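Local coordinates for methyl-accepting chemotaxis protein (Vibrio parahaemolyticus, PDB 4EXO) that probably senses small molecules such as pyruvate through its periplasmic Cache (PAS-like) domain and relays the signal to the chemotaxis machinery, at residues A[100-105]-A[135-140]. Residues are numbered along the deposited sequence; the frame is centred on the assembly and turned at random.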
ATOM      1  N   ASP A 100      20.344 -11.290  -0.163  1.00 20.63           N
ATOM      2  CA  ASP A 100      20.249 -12.700  -0.630  1.00 21.62           C
ATOM      3  C   ASP A 100      18.809 -13.237  -0.704  1.00 21.14           C
ATOM      4  O   ASP A 100      18.457 -13.920  -1.675  1.00 21.00           O
ATOM      5  CB  ASP A 100      21.103 -13.623   0.228  1.00 21.71           C
ATOM      6  CG  ASP A 100      22.612 -13.367   0.050  1.00 27.56           C
ATOM      7  OD1 ASP A 100      23.035 -12.653  -0.922  1.00 29.86           O
ATOM      8  OD2 ASP A 100      23.363 -13.889   0.897  1.00 29.61           O
ATOM      9  N   ALA A 101      17.985 -12.944   0.309  1.00 20.59           N
ATOM     10  CA  ALA A 101      16.567 -13.335   0.255  1.00 19.87           C
ATOM     11  C   ALA A 101      15.882 -12.813  -1.006  1.00 19.65           C
ATOM     12  O   ALA A 101      15.122 -13.557  -1.671  1.00 18.78           O
ATOM     13  CB  ALA A 101      15.791 -12.859   1.505  1.00 18.18           C
ATOM     14  N   SER A 102      16.104 -11.536  -1.311  1.00 18.86           N
ATOM     15  CA  SER A 102      15.426 -10.935  -2.442  1.00 20.34           C
ATOM     16  C   SER A 102      15.933 -11.486  -3.794  1.00 21.08           C
ATOM     17  O   SER A 102      15.156 -11.576  -4.750  1.00 21.91           O
ATOM     18  CB  SER A 102      15.548  -9.398  -2.428  1.00 20.55           C
ATOM     19  OG  SER A 102      16.831  -8.971  -2.840  1.00 20.55           O
ATOM     20  N   GLN A 103      17.207 -11.851  -3.872  1.00 20.50           N
ATOM     21  CA  GLN A 103      17.773 -12.255  -5.177  1.00 21.10           C
ATOM     22  C   GLN A 103      17.755 -13.774  -5.408  1.00 22.10           C
ATOM     23  O   GLN A 103      17.520 -14.226  -6.535  1.00 22.79           O
ATOM     24  CB  GLN A 103      19.200 -11.743  -5.298  1.00 20.97           C
ATOM     25  CG  GLN A 103      19.263 -10.194  -5.440  1.00 20.55           C
ATOM     26  CD  GLN A 103      20.656  -9.618  -5.348  1.00 18.98           C
ATOM     27  OE1 GLN A 103      21.619 -10.286  -4.969  1.00 19.99           O
ATOM     28  NE2 GLN A 103      20.762  -8.317  -5.648  1.00 22.17           N
ATOM     29  N   LYS A 104      18.038 -14.538  -4.364  1.00 21.93           N
ATOM     30  CA  LYS A 104      18.227 -16.006  -4.466  1.00 23.50           C
ATOM     31  C   LYS A 104      17.198 -16.761  -3.638  1.00 22.81           C
ATOM     32  O   LYS A 104      17.203 -17.983  -3.603  1.00 21.54           O
ATOM     33  CB  LYS A 104      19.595 -16.414  -3.902  1.00 24.33           C
ATOM     34  CG  LYS A 104      20.767 -15.637  -4.430  1.00 28.48           C
ATOM     35  CD  LYS A 104      22.050 -16.327  -4.120  1.00 33.26           C
ATOM     36  CE  LYS A 104      22.443 -16.218  -2.666  1.00 38.69           C
ATOM     37  NZ  LYS A 104      23.889 -16.583  -2.564  1.00 42.66           N
ATOM     38  N   GLY A 105      16.339 -16.053  -2.920  1.00 22.85           N
ATOM     39  CA  GLY A 105      15.417 -16.750  -2.027  1.00 21.99           C
ATOM     40  C   GLY A 105      13.980 -16.286  -2.110  1.00 21.66           C
ATOM     41  O   GLY A 105      13.552 -15.753  -3.137  1.00 21.53           O
ATOM     42  N   ASP A 135      19.486  -1.376  -9.062  1.00 22.11           N
ATOM     43  CA  ASP A 135      20.160  -2.212  -8.073  1.00 22.28           C
ATOM     44  C   ASP A 135      19.626  -1.855  -6.669  1.00 22.44           C
ATOM     45  O   ASP A 135      20.413  -1.588  -5.758  1.00 23.51           O
ATOM     46  CB  ASP A 135      21.698  -2.032  -8.119  1.00 22.32           C
ATOM     47  CG  ASP A 135      22.441  -3.040  -7.277  1.00 23.39           C
ATOM     48  OD1 ASP A 135      22.020  -4.221  -7.225  1.00 26.84           O
ATOM     49  OD2 ASP A 135      23.481  -2.664  -6.650  1.00 23.13           O
ATOM     50  N   TRP A 136      18.304  -1.810  -6.517  1.00 20.70           N
ATOM     51  CA  TRP A 136      17.700  -1.617  -5.195  1.00 19.72           C
ATOM     52  C   TRP A 136      17.073  -2.907  -4.727  1.00 20.14           C
ATOM     53  O   TRP A 136      16.210  -3.477  -5.410  1.00 21.13           O
ATOM     54  CB  TRP A 136      16.630  -0.528  -5.188  1.00 19.72           C
ATOM     55  CG  TRP A 136      17.138   0.888  -5.279  1.00 20.06           C
ATOM     56  CD1 TRP A 136      18.441   1.313  -5.340  1.00 20.92           C
ATOM     57  CD2 TRP A 136      16.329   2.064  -5.303  1.00 21.90           C
ATOM     58  NE1 TRP A 136      18.486   2.692  -5.408  1.00 21.91           N
ATOM     59  CE2 TRP A 136      17.198   3.172  -5.408  1.00 23.36           C
ATOM     60  CE3 TRP A 136      14.946   2.290  -5.247  1.00 21.49           C
ATOM     61  CZ2 TRP A 136      16.725   4.493  -5.422  1.00 22.19           C
ATOM     62  CZ3 TRP A 136      14.477   3.605  -5.299  1.00 22.28           C
ATOM     63  CH2 TRP A 136      15.360   4.679  -5.384  1.00 22.93           C
ATOM     64  N   VAL A 137      17.492  -3.324  -3.534  1.00 19.07           N
ATOM     65  CA  VAL A 137      16.774  -4.307  -2.738  1.00 18.53           C
ATOM     66  C   VAL A 137      15.852  -3.472  -1.857  1.00 18.07           C
ATOM     67  O   VAL A 137      16.300  -2.850  -0.876  1.00 17.58           O
ATOM     68  CB  VAL A 137      17.745  -5.141  -1.890  1.00 18.49           C
ATOM     69  CG1 VAL A 137      16.967  -6.114  -0.976  1.00 18.07           C
ATOM     70  CG2 VAL A 137      18.708  -5.929  -2.789  1.00 18.12           C
ATOM     71  N   LEU A 138      14.596  -3.421  -2.272  1.00 17.78           N
ATOM     72  CA  LEU A 138      13.563  -2.588  -1.617  1.00 17.74           C
ATOM     73  C   LEU A 138      12.826  -3.483  -0.622  1.00 17.49           C
ATOM     74  O   LEU A 138      12.364  -4.546  -1.006  1.00 18.24           O
ATOM     75  CB  LEU A 138      12.574  -2.075  -2.665  1.00 16.94           C
ATOM     76  CG  LEU A 138      11.359  -1.252  -2.180  1.00 17.73           C
ATOM     77  CD1 LEU A 138      11.840   0.052  -1.496  1.00 15.76           C
ATOM     78  CD2 LEU A 138      10.392  -0.923  -3.336  1.00 18.09           C
ATOM     79  N   GLY A 139      12.686  -3.033   0.625  1.00 17.20           N
ATOM     80  CA  GLY A 139      12.136  -3.889   1.680  1.00 17.37           C
ATOM     81  C   GLY A 139      11.168  -3.173   2.605  1.00 17.73           C
ATOM     82  O   GLY A 139      11.159  -1.949   2.662  1.00 17.29           O
ATOM     83  N   THR A 140      10.366  -3.949   3.326  1.00 18.20           N
ATOM     84  CA  THR A 140       9.550  -3.430   4.401  1.00 18.87           C
ATOM     85  C   THR A 140       9.433  -4.580   5.404  1.00 19.59           C
ATOM     86  O   THR A 140      10.172  -5.577   5.303  1.00 18.97           O
ATOM     87  CB  THR A 140       8.150  -2.910   3.903  1.00 19.88           C
ATOM     88  OG1 THR A 140       7.428  -2.384   5.044  1.00 21.04           O
ATOM     89  CG2 THR A 140       7.315  -4.038   3.291  1.00 20.65           C
TER
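V137, on strand 136-143, meets S102 on helix 94-104. V137 CB lies 4.1 Å from S102 OG, just behind the two methyls that do most of the touching. V137 CG1, turned anti to the backbone N (chi1 176°), is the nearer branch: it comes within 3.4 Å of S102 OG and 3.9 Å of S102 CB. V137 CG2 approaches the same oxygen, S102 OG, at 3.6 Å and looks across at Q103 NE2, 4.3 Å away. The serine hydroxyl thus sits against both methyls at once, yet its stronger hydrogen bond runs back into its own helix, to the carbonyl O of I99; a chi1 of 76° swings OG back toward that turn. Only the NE2 end of the Q103 amide comes near the valine, and it hydrogen-bonds to S65 OG, which also binds D135 OD1. Y130 of strand 120-131 packs on S102, Q103 and V137. The contact lays the helix on one face of the antiparallel sheet of the Cache domain, with the V137 side chain about 9 Å from the bound pyruvate. No hydrogen bond crosses between the segments, so van der Waals packing joins them directly, while S102 OG and Q103 NE2 find their hydrogen-bond partners in other residues.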